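Long-range contacts in D-alanyl-lipoteichoic acid synthetase (Streptococcus pneumoniae, PDB 3BMA), which probably takes part in the D-alanylation of lipoteichoic acid in cell wall biogenesis, as a DltD-family member of the SGNH hydrolase clan: residues 27-33 / 92-96; 127-131 / 183-188; 244-248 / 346-350; 257-262 / 303-308. The protein carries 1 engineered substitution. All blocks are in the same frame, centred on the assembly; numbering follows the deposited sequence.

Interaction 1. Residues 27-33 / 92-96; sequences KERSQKV and QMLPQ
Arg29 and Gln92 bring the two backbones within 6.0 Å, CA to CA, and one helical turn later the CA atoms of Val33 and Met93 are 6.3 Å apart. The first turn of helix 29-36 thus runs past the loop joining helices 83-90 and 94-97, in the alpha/beta fold of an SGNH-type protein. Lys32 and Met93 also rest on Leu76 of strand 72-76, an outermost strand of the parallel sheet. Gln92 does most of the joining. Its extended chain carries the amide up to the end of helix 23-27, where NE2 donates to Lys27 O at 3.0 Å, with that oxygen only 5° out of the amide plane. NE2 also has Asp128 as a partner. The amide oxygen OE1 receives Lys32 NZ at 2.8 Å, the ammonium standing above the carbonyl plane, 48° out of it. Lys32 reaches there because CG starts between its backbone N and carbonyl carbon (chi1 67°) and the rest of the chain runs straight. Its NZ has two further acceptors, Phe26 O and Gly89 O, which together fix this buried ammonium. Arg29 is modelled in two conformers, so its placing is less certain; in one, a guanidinium face lies over Gln92 O, with CZ 3.6 Å from that O, while NH2 forms a salt bridge to Asp128. Further along, Met93 SD lies 4.0 Å from Lys32 CD, the two chains crossing at about a right angle. Val33 CG2 completes the contact, 4.1 Å from Met93 CB and 3.7 Å from Gln96 NE2.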
loop_
_atom_site.group_PDB
_atom_site.type_symbol
_atom_site.label_atom_id
_atom_site.label_comp_id
_atom_site.label_asym_id
_atom_site.label_seq_id
_atom_site.Cartn_x
_atom_site.Cartn_y
_atom_site.Cartn_z
ATOM N N LYS C 27 -25.572 13.232 10.661
ATOM C CA LYS C 27 -24.152 12.911 10.460
ATOM C C LYS C 27 -23.893 11.594 9.714
ATOM O O LYS C 27 -22.894 11.461 9.013
ATOM C CB LYS C 27 -23.356 12.989 11.777
ATOM C CG LYS C 27 -23.524 11.824 12.738
ATOM C CD LYS C 27 -22.521 11.912 13.879
ATOM C CE LYS C 27 -22.456 10.611 14.675
ATOM N NZ LYS C 27 -23.726 10.295 15.397
ATOM N N GLU C 28 -24.792 10.628 9.868
ATOM C CA GLU C 28 -24.605 9.326 9.238
ATOM C C GLU C 28 -24.939 9.338 7.754
ATOM O O GLU C 28 -25.871 10.007 7.309
ATOM C CB GLU C 28 -25.392 8.227 9.962
ATOM C CG GLU C 28 -24.547 7.264 10.805
ATOM C CD GLU C 28 -23.952 7.898 12.050
ATOM O OE1 GLU C 28 -22.750 7.674 12.310
ATOM O OE2 GLU C 28 -24.682 8.610 12.771
ATOM N N ARG C 29 -24.136 8.585 7.011
ATOM C CA ARG C 29 -24.265 8.452 5.569
ATOM C C ARG C 29 -25.517 7.664 5.183
ATOM O O ARG C 29 -26.290 8.097 4.335
ATOM C CB ARG C 29 -23.024 7.741 5.034
ATOM C CG ARG C 29 -22.961 7.581 3.541
ATOM C CD ARG C 29 -21.755 6.754 3.178
ATOM N NE ARG C 29 -21.254 7.099 1.855
ATOM C CZ ARG C 29 -20.349 8.042 1.612
ATOM N NH1 ARG C 29 -19.970 8.269 0.364
ATOM N NH2 ARG C 29 -19.818 8.751 2.603
ATOM N N SER C 30 -25.697 6.510 5.826
ATOM C CA SER C 30 -26.724 5.527 5.466
ATOM C C SER C 30 -28.147 6.046 5.295
ATOM O O SER C 30 -28.712 5.916 4.213
ATOM C CB SER C 30 -26.711 4.350 6.442
ATOM O OG SER C 30 -27.584 3.320 6.005
ATOM N N GLN C 31 -28.708 6.633 6.351
ATOM C CA GLN C 31 -30.114 7.058 6.366
ATOM C C GLN C 31 -30.439 8.141 5.337
ATOM O O GLN C 31 -31.462 8.055 4.655
ATOM C CB GLN C 31 -30.531 7.510 7.769
ATOM C CG GLN C 31 -30.544 6.400 8.810
ATOM C CD GLN C 31 -30.891 6.903 10.203
ATOM O OE1 GLN C 31 -30.037 6.950 11.089
ATOM N NE2 GLN C 31 -32.148 7.285 10.401
ATOM N N LYS C 32 -29.567 9.141 5.212
ATOM C CA LYS C 32 -29.789 10.222 4.252
ATOM C C LYS C 32 -29.560 9.815 2.793
ATOM O O LYS C 32 -30.256 10.299 1.911
ATOM C CB LYS C 32 -29.022 11.501 4.626
ATOM C CG LYS C 32 -27.503 11.439 4.543
ATOM C CD LYS C 32 -26.892 12.636 5.255
ATOM C CE LYS C 32 -25.390 12.670 5.096
ATOM N NZ LYS C 32 -24.792 13.703 5.988
ATOM N N VAL C 33 -28.618 8.912 2.540
ATOM C CA VAL C 33 -28.361 8.447 1.173
ATOM C C VAL C 33 -29.449 7.468 0.695
ATOM O O VAL C 33 -29.801 7.465 -0.486
ATOM C CB VAL C 33 -26.911 7.883 1.008
ATOM C CG1 VAL C 33 -26.716 7.185 -0.340
ATOM C CG2 VAL C 33 -25.888 9.014 1.151
ATOM N N GLN C 92 -20.757 13.575 1.907
ATOM C CA GLN C 92 -21.238 12.198 1.995
ATOM C C GLN C 92 -22.323 11.864 0.967
ATOM O O GLN C 92 -22.647 10.691 0.765
ATOM C CB GLN C 92 -21.817 11.938 3.385
ATOM C CG GLN C 92 -20.840 12.013 4.535
ATOM C CD GLN C 92 -21.552 11.898 5.858
ATOM O OE1 GLN C 92 -22.169 12.853 6.320
ATOM N NE2 GLN C 92 -21.480 10.727 6.474
ATOM N N MET C 93 -22.897 12.888 0.340
ATOM C CA MET C 93 -24.075 12.704 -0.513
ATOM C C MET C 93 -24.033 13.515 -1.814
ATOM O O MET C 93 -25.073 13.925 -2.328
ATOM C CB MET C 93 -25.365 12.999 0.277
ATOM C CG MET C 93 -25.366 14.326 1.027
ATOM S SD MET C 93 -26.953 14.670 1.813
ATOM C CE MET C 93 -26.571 16.184 2.662
ATOM N N LEU C 94 -22.826 13.715 -2.345
ATOM C CA LEU C 94 -22.610 14.434 -3.611
ATOM C C LEU C 94 -23.404 13.947 -4.843
ATOM O O LEU C 94 -23.965 14.784 -5.554
ATOM C CB LEU C 94 -21.108 14.547 -3.931
ATOM C CG LEU C 94 -20.383 15.880 -3.697
ATOM C CD1 LEU C 94 -20.944 16.669 -2.527
ATOM C CD2 LEU C 94 -18.890 15.663 -3.529
ATOM N N PRO C 95 -23.461 12.615 -5.106
ATOM C CA PRO C 95 -24.288 12.199 -6.249
ATOM C C PRO C 95 -25.798 12.355 -6.013
ATOM O O PRO C 95 -26.566 12.437 -6.975
ATOM C CB PRO C 95 -23.938 10.711 -6.421
ATOM C CG PRO C 95 -22.711 10.484 -5.598
ATOM C CD PRO C 95 -22.821 11.445 -4.472
ATOM N N GLN C 96 -26.199 12.403 -4.744
ATOM C CA GLN C 96 -27.601 12.560 -4.346
ATOM C C GLN C 96 -28.055 14.021 -4.386
ATOM O O GLN C 96 -29.250 14.312 -4.278
ATOM C CB GLN C 96 -27.827 11.982 -2.944
ATOM C CG GLN C 96 -27.948 10.458 -2.881
ATOM C CD GLN C 96 -26.634 9.730 -3.111
ATOM O OE1 GLN C 96 -26.560 8.811 -3.927
ATOM N NE2 GLN C 96 -25.590 10.140 -2.398
#

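Interaction 2. Residues 127-131 / 183-188; sequences GDQLT and LARFNE
Thr131 and Ala184 mark the tight end of this buried helix pair, their CA atoms just 4.8 Å apart. Helix segments 127-131 and 183-188 run roughly antiparallel, at 144° between their directions, with axes approaching to 9.0 Å. At the tight end small groups touch: Thr131 CB meets Ala184 CB at 3.9 Å, and that same methyl presses against Thr131 O at 3.6 Å. The first torsion of Thr131 (chi1 44°) turns its hydroxyl toward the partner helix. There Asn187 ND2 donates to Thr131 OG1 at 2.9 Å in an almost straight bond of 173°, with the oxygen lying in the plane of the amide. ND2 has a second partner in Gln190 of the second subunit, so one amide nitrogen ties its own helix pair to the neighbouring copy.

Toward Asp128 the fit is looser, and water 1 fills in between the helices. It donates to Thr131 OG1 at 2.8 Å and lies 2.9 Å from Asp128 OD1 and 2.8 Å from Ala184 O, more acceptors than its protons can serve at once. Besides the water, Asp128 OD1 lies against the Asn187 backbone and CB; the stronger partners of its carboxylate, Gln92 and Arg29, engage OD2. Glu188, partly exposed, turns its end away from helix 127-136. The arrangement is that of an antiparallel helix pair packed through small side chains, both of whose members also meet a neighbouring subunit.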
loop_
_atom_site.group_PDB
_atom_site.type_symbol
_atom_site.label_atom_id
_atom_site.label_comp_id
_atom_site.label_asym_id
_atom_site.label_seq_id
_atom_site.Cartn_x
_atom_site.Cartn_y
_atom_site.Cartn_z
ATOM N N GLY C 127 -15.802 10.742 11.169
ATOM C CA GLY C 127 -14.666 10.342 10.335
ATOM C C GLY C 127 -14.996 10.043 8.886
ATOM O O GLY C 127 -14.130 10.127 8.014
ATOM N N ASP C 128 -16.252 9.687 8.629
ATOM C CA ASP C 128 -16.726 9.463 7.263
ATOM C C ASP C 128 -16.771 10.780 6.490
ATOM O O ASP C 128 -16.494 10.797 5.293
ATOM C CB ASP C 128 -18.094 8.765 7.267
ATOM C CG ASP C 128 -18.601 8.449 5.870
ATOM O OD1 ASP C 128 -17.796 8.123 4.967
ATOM O OD2 ASP C 128 -19.824 8.527 5.676
ATOM N N GLN C 129 -17.091 11.875 7.182
ATOM C CA GLN C 129 -17.070 13.220 6.594
ATOM C C GLN C 129 -15.654 13.715 6.315
ATOM O O GLN C 129 -15.426 14.405 5.323
ATOM C CB GLN C 129 -17.783 14.219 7.498
ATOM C CG GLN C 129 -19.295 14.164 7.402
ATOM C CD GLN C 129 -19.981 14.950 8.490
ATOM O OE1 GLN C 129 -19.509 16.014 8.890
ATOM N NE2 GLN C 129 -21.106 14.433 8.979
ATOM N N LEU C 130 -14.721 13.374 7.204
ATOM C CA LEU C 130 -13.309 13.712 7.034
ATOM C C LEU C 130 -12.767 13.095 5.748
ATOM O O LEU C 130 -12.217 13.800 4.908
ATOM C CB LEU C 130 -12.489 13.210 8.226
ATOM C CG LEU C 130 -11.315 14.022 8.795
ATOM C CD1 LEU C 130 -10.555 13.161 9.781
ATOM C CD2 LEU C 130 -10.356 14.587 7.755
ATOM N N THR C 131 -12.948 11.783 5.597
ATOM C CA THR C 131 -12.412 11.047 4.448
ATOM C C THR C 131 -13.114 11.384 3.130
ATOM O O THR C 131 -12.474 11.379 2.078
ATOM C CB THR C 131 -12.410 9.521 4.680
ATOM O OG1 THR C 131 -13.654 9.108 5.260
ATOM C CG2 THR C 131 -11.265 9.116 5.591
ATOM N N LEU C 183 -8.953 4.544 2.239
ATOM C CA LEU C 183 -9.612 4.709 3.535
ATOM C C LEU C 183 -11.003 5.335 3.446
ATOM O O LEU C 183 -11.860 5.059 4.290
ATOM C CB LEU C 183 -8.719 5.494 4.502
ATOM C CG LEU C 183 -7.362 4.888 4.901
ATOM C CD1 LEU C 183 -6.522 5.908 5.662
ATOM C CD2 LEU C 183 -7.496 3.591 5.702
ATOM N N ALA C 184 -11.215 6.170 2.428
ATOM C CA ALA C 184 -12.518 6.776 2.161
ATOM C C ALA C 184 -13.514 5.743 1.655
ATOM O O ALA C 184 -14.681 5.776 2.040
ATOM C CB ALA C 184 -12.398 7.923 1.165
ATOM N N ARG C 185 -13.043 4.840 0.794
ATOM C CA ARG C 185 -13.850 3.722 0.308
ATOM C C ARG C 185 -14.216 2.780 1.436
ATOM O O ARG C 185 -15.341 2.291 1.496
ATOM C CB ARG C 185 -13.111 2.934 -0.773
ATOM C CG ARG C 185 -13.323 3.432 -2.186
ATOM C CD ARG C 185 -12.857 2.396 -3.204
ATOM N NE ARG C 185 -11.442 2.055 -3.041
ATOM C CZ ARG C 185 -10.428 2.746 -3.564
ATOM N NH1 ARG C 185 -10.648 3.833 -4.295
ATOM N NH2 ARG C 185 -9.185 2.355 -3.350
ATOM N N PHE C 186 -13.254 2.522 2.322
ATOM C CA PHE C 186 -13.500 1.702 3.495
ATOM C C PHE C 186 -14.528 2.346 4.413
ATOM O O PHE C 186 -15.429 1.660 4.905
ATOM C CB PHE C 186 -12.214 1.403 4.266
ATOM C CG PHE C 186 -12.443 0.601 5.518
ATOM C CD1 PHE C 186 -13.100 -0.631 5.461
ATOM C CD2 PHE C 186 -12.016 1.075 6.749
ATOM C CE1 PHE C 186 -13.334 -1.367 6.611
ATOM C CE2 PHE C 186 -12.241 0.338 7.908
ATOM C CZ PHE C 186 -12.897 -0.887 7.836
ATOM N N ASN C 187 -14.393 3.655 4.626
ATOM C CA ASN C 187 -15.344 4.414 5.438
ATOM C C ASN C 187 -16.753 4.489 4.863
ATOM O O ASN C 187 -17.720 4.500 5.622
ATOM C CB ASN C 187 -14.830 5.826 5.715
ATOM C CG ASN C 187 -14.220 5.963 7.089
ATOM O OD1 ASN C 187 -14.324 5.067 7.927
ATOM N ND2 ASN C 187 -13.587 7.098 7.333
ATOM N N GLU C 188 -16.872 4.549 3.536
ATOM C CA GLU C 188 -18.196 4.527 2.920
ATOM C C GLU C 188 -18.851 3.136 2.950
ATOM O O GLU C 188 -20.060 3.044 3.150
ATOM C CB GLU C 188 -18.208 5.164 1.514
ATOM C CG GLU C 188 -17.680 4.311 0.368
ATOM C CD GLU C 188 -18.161 4.775 -1.000
ATOM O OE1 GLU C 188 -17.487 4.447 -2.003
ATOM O OE2 GLU C 188 -19.206 5.461 -1.078
HETATM O O HOH W 1 -15.452 8.173 3.323
#

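Interaction 3. Residues 244-248 / 346-350; sequences MENYF and MKDTI
Asp348, which packs under Phe248, heads an Asp-Thr-Ile-His run consistent with the DxxH motif of SGNH hydrolases, where the aspartate and histidine commonly belong to the catalytic triad. The loop carrying it, between strand 333-335 and helix 355-369, meets the start of helix 246-253. The backbones come closest at Met244 and Asp348, with CA atoms 4.9 Å apart. Next to this point Glu245 N, at the N-cap position of the helix, donates to Lys347 O at 3.2 Å and meets it nearly end-on to the carbonyl. Glu245 CB lies against the same oxygen at 3.5 Å. Lys347 sends its own ammonium elsewhere, to a salt bridge with Asp56 and a cation-pi contact with Trp354.

In the first turn of the helix, Phe248 has CG anti to its backbone N (chi1 -179°), which swings the ring across the loop. The CB of Asp348 sits over the middle of one ring face, 3.5 Å from the centroid and 12° off the normal, a well-centred CH-pi contact. Thr349 CG2 approaches the far end of the ring obliquely, 3.6 Å from Phe248 CZ. Met244 is less intimate here, with CG 4.1 Å from Asp348 O; both it and Thr349 go on to touch Trp303 of helix 301-307. With CB held against the ring, the carboxylate of Asp348 turns toward the residues that follow, and OD1 accepts from His351 N. The same oxygen closes an Asx turn: Ile350 N donates to Asp348 OD1 at 3.1 Å, with 165° at the hydrogen.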
loop_
_atom_site.group_PDB
_atom_site.type_symbol
_atom_site.label_atom_id
_atom_site.label_comp_id
_atom_site.label_asym_id
_atom_site.label_seq_id
_atom_site.Cartn_x
_atom_site.Cartn_y
_atom_site.Cartn_z
ATOM N N MET C 244 -44.342 34.372 22.302
ATOM C CA MET C 244 -43.537 33.148 22.304
ATOM C C MET C 244 -44.300 31.955 22.859
ATOM O O MET C 244 -45.286 32.126 23.576
ATOM C CB MET C 244 -42.259 33.349 23.108
ATOM C CG MET C 244 -41.329 34.382 22.533
ATOM S SD MET C 244 -39.978 34.675 23.668
ATOM C CE MET C 244 -39.371 36.236 23.065
ATOM N N GLU C 245 -43.823 30.755 22.530
ATOM C CA GLU C 245 -44.404 29.500 23.010
ATOM C C GLU C 245 -44.275 29.383 24.529
ATOM O O GLU C 245 -43.300 29.867 25.108
ATOM C CB GLU C 245 -43.723 28.306 22.335
ATOM C CG GLU C 245 -44.550 27.025 22.341
ATOM C CD GLU C 245 -43.723 25.775 22.606
ATOM O OE1 GLU C 245 -42.509 25.763 22.293
ATOM O OE2 GLU C 245 -44.296 24.797 23.130
ATOM N N ASN C 246 -45.265 28.746 25.157
ATOM C CA ASN C 246 -45.317 28.569 26.613
ATOM C C ASN C 246 -44.114 27.830 27.190
ATOM O O ASN C 246 -43.559 28.238 28.214
ATOM C CB ASN C 246 -46.605 27.842 27.017
ATOM C CG ASN C 246 -47.849 28.697 26.834
ATOM O OD1 ASN C 246 -47.773 29.923 26.725
ATOM N ND2 ASN C 246 -49.008 28.047 26.803
ATOM N N TYR C 247 -43.719 26.754 26.512
ATOM C CA TYR C 247 -42.623 25.892 26.941
ATOM C C TYR C 247 -41.273 26.604 26.841
ATOM O O TYR C 247 -40.440 26.483 27.740
ATOM C CB TYR C 247 -42.610 24.622 26.090
ATOM C CG TYR C 247 -42.614 23.330 26.875
ATOM C CD1 TYR C 247 -43.814 22.772 27.328
ATOM C CD2 TYR C 247 -41.426 22.654 27.148
ATOM C CE1 TYR C 247 -43.826 21.576 28.046
ATOM C CE2 TYR C 247 -41.426 21.457 27.866
ATOM C CZ TYR C 247 -42.629 20.924 28.311
ATOM O OH TYR C 247 -42.633 19.741 29.020
ATOM N N PHE C 248 -41.073 27.352 25.756
ATOM C CA PHE C 248 -39.824 28.083 25.519
ATOM C C PHE C 248 -39.640 29.280 26.455
ATOM O O PHE C 248 -38.529 29.530 26.933
ATOM C CB PHE C 248 -39.722 28.544 24.058
ATOM C CG PHE C 248 -38.443 29.278 23.741
ATOM C CD1 PHE C 248 -37.290 28.575 23.413
ATOM C CD2 PHE C 248 -38.388 30.673 23.780
ATOM C CE1 PHE C 248 -36.105 29.244 23.126
ATOM C CE2 PHE C 248 -37.206 31.350 23.493
ATOM C CZ PHE C 248 -36.064 30.636 23.168
ATOM N N MET C 346 -43.749 33.498 14.475
ATOM C CA MET C 346 -42.586 33.016 15.188
ATOM C C MET C 346 -42.996 31.987 16.236
ATOM O O MET C 346 -44.038 32.132 16.888
ATOM C CB MET C 346 -41.905 34.203 15.860
ATOM C CG MET C 346 -40.395 34.233 15.755
ATOM S SD MET C 346 -39.787 35.140 14.328
ATOM C CE MET C 346 -39.581 33.783 13.178
ATOM N N LYS C 347 -42.184 30.943 16.383
ATOM C CA LYS C 347 -42.394 29.932 17.421
ATOM C C LYS C 347 -41.711 30.367 18.721
ATOM O O LYS C 347 -42.259 30.191 19.811
ATOM C CB LYS C 347 -41.882 28.561 16.955
ATOM C CG LYS C 347 -41.991 27.433 17.989
ATOM C CD LYS C 347 -43.428 26.937 18.184
ATOM C CE LYS C 347 -43.676 25.611 17.471
ATOM N NZ LYS C 347 -43.672 25.742 15.993
ATOM N N ASP C 348 -40.517 30.939 18.591
ATOM C CA ASP C 348 -39.772 31.458 19.736
ATOM C C ASP C 348 -39.081 32.794 19.415
ATOM O O ASP C 348 -39.703 33.695 18.860
ATOM C CB ASP C 348 -38.796 30.403 20.293
ATOM C CG ASP C 348 -37.971 29.708 19.216
ATOM O OD1 ASP C 348 -37.293 30.401 18.423
ATOM O OD2 ASP C 348 -37.982 28.456 19.185
ATOM N N THR C 349 -37.809 32.922 19.776
ATOM C CA THR C 349 -37.057 34.150 19.532
ATOM C C THR C 349 -36.514 34.245 18.099
ATOM O O THR C 349 -36.418 35.340 17.537
ATOM C CB THR C 349 -35.903 34.337 20.569
ATOM O OG1 THR C 349 -35.064 35.426 20.173
ATOM C CG2 THR C 349 -35.040 33.084 20.690
ATOM N N ILE C 350 -36.163 33.099 17.515
ATOM C CA ILE C 350 -35.411 33.070 16.260
ATOM C C ILE C 350 -35.948 32.090 15.213
ATOM O O ILE C 350 -35.560 32.159 14.043
ATOM C CB ILE C 350 -33.899 32.779 16.503
ATOM C CG1 ILE C 350 -33.716 31.569 17.430
ATOM C CG2 ILE C 350 -33.181 34.030 17.038
ATOM C CD1 ILE C 350 -32.303 31.019 17.475
#

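Interaction 4. Residues 257-262 / 303-308; sequences LKKLKD and WMDYAG
Tyr306 and Ala307 belong to the last turn of helix 301-307, where the helix gives way to Gly308 at positive phi; this C-terminal end lies against the irregular loop 257-262 that follows helix 246-253 in the alpha/beta fold. Tyr306 supplies the largest share of the contact. Its first torsion (-172°) turns the ring away from its own backbone N and across to the loop, and OH donates to Leu257 O at 2.7 Å. That oxygen lies at the ring edge, in the ring plane, but the hydroxyl stands 38° out of the carbonyl plane of Leu257. Beside it Leu257 CD2 packs on Tyr306 OH at 3.4 Å. One face of the ring is taken by Lys261: the chain, bent at its second torsion, lays CD off-centre over the ring, 3.7 Å from Tyr306 CE1, in a CH-pi contact. Its NZ makes a long ion pair with Asp262 OD2.

Deeper in, the Leu260 side chain abuts the edge of the Trp303 indole, with CD1 3.9 Å from Trp303 CH2. The indole extends the packing inward to Ile253, while the Ala307 methyl lies over one of its faces. Backbone bonds hold the helix end itself. Asp262 N donates to Tyr306 O at 3.1 Å, straight (178°) and in the carbonyl plane, and a further backbone bond joins Ala307 to Gln264. Alongside, Asp262 CA makes a C-H contact with Ala307 O at 3.4 Å, and Asp262 OD1 comes within 4.0 Å of Gly308 CA.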
loop_
_atom_site.group_PDB
_atom_site.type_symbol
_atom_site.label_atom_id
_atom_site.label_comp_id
_atom_site.label_asym_id
_atom_site.label_seq_id
_atom_site.Cartn_x
_atom_site.Cartn_y
_atom_site.Cartn_z
ATOM N N LEU C 257 -35.250 37.322 32.621
ATOM C CA LEU C 257 -35.906 38.496 32.021
ATOM C C LEU C 257 -35.389 39.859 32.503
ATOM O O LEU C 257 -35.411 40.835 31.750
ATOM C CB LEU C 257 -37.429 38.390 32.205
ATOM C CG LEU C 257 -38.385 39.345 31.480
ATOM C CD1 LEU C 257 -39.506 38.579 30.802
ATOM C CD2 LEU C 257 -38.946 40.397 32.433
ATOM N N LYS C 258 -34.918 39.911 33.746
ATOM C CA LYS C 258 -34.382 41.141 34.331
ATOM C C LYS C 258 -33.093 41.607 33.647
ATOM O O LYS C 258 -32.959 42.787 33.315
ATOM C CB LYS C 258 -34.167 40.967 35.839
ATOM C CG LYS C 258 -35.462 40.808 36.641
ATOM C CD LYS C 258 -35.220 40.179 38.012
ATOM C CE LYS C 258 -34.692 41.187 39.026
ATOM N NZ LYS C 258 -34.387 40.542 40.333
ATOM N N LYS C 259 -32.163 40.679 33.422
ATOM C CA LYS C 259 -30.869 41.016 32.818
ATOM C C LYS C 259 -30.888 41.047 31.284
ATOM O O LYS C 259 -29.976 41.601 30.660
ATOM C CB LYS C 259 -29.754 40.096 33.336
ATOM C CG LYS C 259 -29.865 38.633 32.927
ATOM C CD LYS C 259 -28.571 37.894 33.214
ATOM C CE LYS C 259 -28.648 36.444 32.773
ATOM N NZ LYS C 259 -27.361 35.728 32.996
ATOM N N LEU C 260 -31.932 40.467 30.690
ATOM C CA LEU C 260 -32.075 40.393 29.232
ATOM C C LEU C 260 -32.482 41.720 28.584
ATOM O O LEU C 260 -32.364 41.875 27.367
ATOM C CB LEU C 260 -33.067 39.286 28.837
ATOM C CG LEU C 260 -32.640 37.817 28.952
ATOM C CD1 LEU C 260 -33.829 36.893 28.707
ATOM C CD2 LEU C 260 -31.481 37.475 28.012
ATOM N N LYS C 261 -32.967 42.660 29.400
ATOM C CA LYS C 261 -33.318 44.013 28.958
ATOM C C LYS C 261 -32.078 44.778 28.496
ATOM O O LYS C 261 -31.112 44.925 29.253
ATOM C CB LYS C 261 -34.032 44.765 30.089
ATOM C CG LYS C 261 -34.331 46.244 29.830
ATOM C CD LYS C 261 -35.661 46.446 29.115
ATOM C CE LYS C 261 -36.285 47.798 29.450
ATOM N NZ LYS C 261 -35.486 48.946 28.938
ATOM N N ASP C 262 -32.126 45.245 27.245
ATOM C CA ASP C 262 -31.020 45.939 26.558
ATOM C C ASP C 262 -29.705 45.155 26.461
ATOM O O ASP C 262 -28.620 45.747 26.443
ATOM C CB ASP C 262 -30.797 47.355 27.118
ATOM C CG ASP C 262 -31.821 48.356 26.610
ATOM O OD1 ASP C 262 -32.326 48.187 25.477
ATOM O OD2 ASP C 262 -32.115 49.325 27.346
ATOM N N TRP C 303 -39.386 40.883 21.000
ATOM C CA TRP C 303 -38.186 40.456 21.702
ATOM C C TRP C 303 -37.024 41.395 21.415
ATOM O O TRP C 303 -36.297 41.781 22.330
ATOM C CB TRP C 303 -37.812 39.023 21.314
ATOM C CG TRP C 303 -36.378 38.661 21.604
ATOM C CD1 TRP C 303 -35.385 38.460 20.689
ATOM C CD2 TRP C 303 -35.777 38.478 22.896
ATOM N NE1 TRP C 303 -34.205 38.152 21.326
ATOM C CE2 TRP C 303 -34.416 38.158 22.681
ATOM C CE3 TRP C 303 -36.255 38.552 24.214
ATOM C CZ2 TRP C 303 -33.525 37.911 23.734
ATOM C CZ3 TRP C 303 -35.370 38.306 25.260
ATOM C CH2 TRP C 303 -34.020 37.990 25.012
ATOM N N MET C 304 -36.858 41.759 20.143
ATOM C CA MET C 304 -35.717 42.565 19.717
ATOM C C MET C 304 -35.813 44.030 20.171
ATOM O O MET C 304 -34.790 44.697 20.337
ATOM C CB MET C 304 -35.442 42.393 18.209
ATOM C CG MET C 304 -35.988 43.448 17.259
ATOM S SD MET C 304 -35.342 43.191 15.582
ATOM C CE MET C 304 -36.436 41.919 15.004
ATOM N N ASP C 305 -37.041 44.508 20.379
ATOM C CA ASP C 305 -37.287 45.814 20.993
ATOM C C ASP C 305 -36.914 45.786 22.472
ATOM O O ASP C 305 -36.351 46.751 22.993
ATOM C CB ASP C 305 -38.755 46.231 20.837
ATOM C CG ASP C 305 -39.097 46.680 19.421
ATOM O OD1 ASP C 305 -38.176 47.020 18.645
ATOM O OD2 ASP C 305 -40.302 46.700 19.089
ATOM N N TYR C 306 -37.230 44.671 23.133
ATOM C CA TYR C 306 -36.895 44.465 24.542
ATOM C C TYR C 306 -35.390 44.293 24.750
ATOM O O TYR C 306 -34.813 44.912 25.646
ATOM C CB TYR C 306 -37.653 43.261 25.118
ATOM C CG TYR C 306 -37.508 43.108 26.620
ATOM C CD1 TYR C 306 -38.289 43.866 27.494
ATOM C CD2 TYR C 306 -36.591 42.207 27.169
ATOM C CE1 TYR C 306 -38.161 43.735 28.875
ATOM C CE2 TYR C 306 -36.454 42.070 28.551
ATOM C CZ TYR C 306 -37.242 42.837 29.396
ATOM O OH TYR C 306 -37.118 42.709 30.759
ATOM N N ALA C 307 -34.769 43.455 23.920
ATOM C CA ALA C 307 -33.345 43.142 24.038
ATOM C C ALA C 307 -32.431 44.200 23.424
ATOM O O ALA C 307 -31.229 44.199 23.680
ATOM C CB ALA C 307 -33.050 41.772 23.443
ATOM N N GLY C 308 -32.992 45.090 22.609
ATOM C CA GLY C 308 -32.217 46.181 22.011
ATOM C C GLY C 308 -31.473 45.803 20.746
ATOM O O GLY C 308 -30.514 46.475 20.356
#

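In the fold
From the N terminus, interaction 1 closes a loop that holds strands 43-47 and 72-76, bringing an early helix beside helix 94-97. Interaction 2 follows in series, closing an all-helical excursion after strand 101-105. The two touch, centres 12 Å apart, through Asp128, whose carboxylate serves Arg29 and Gln92. Interaction 3 opens next and closes after the last strand, 333-335; interaction 4 is nested inside its loop and encloses strand 291-296. These two meet at Trp303, against Met244 and Thr349. The pairs lie on opposite sides of the chain's centre, interactions 1 and 3 being 32 Å apart between centres, and none of the loops cross.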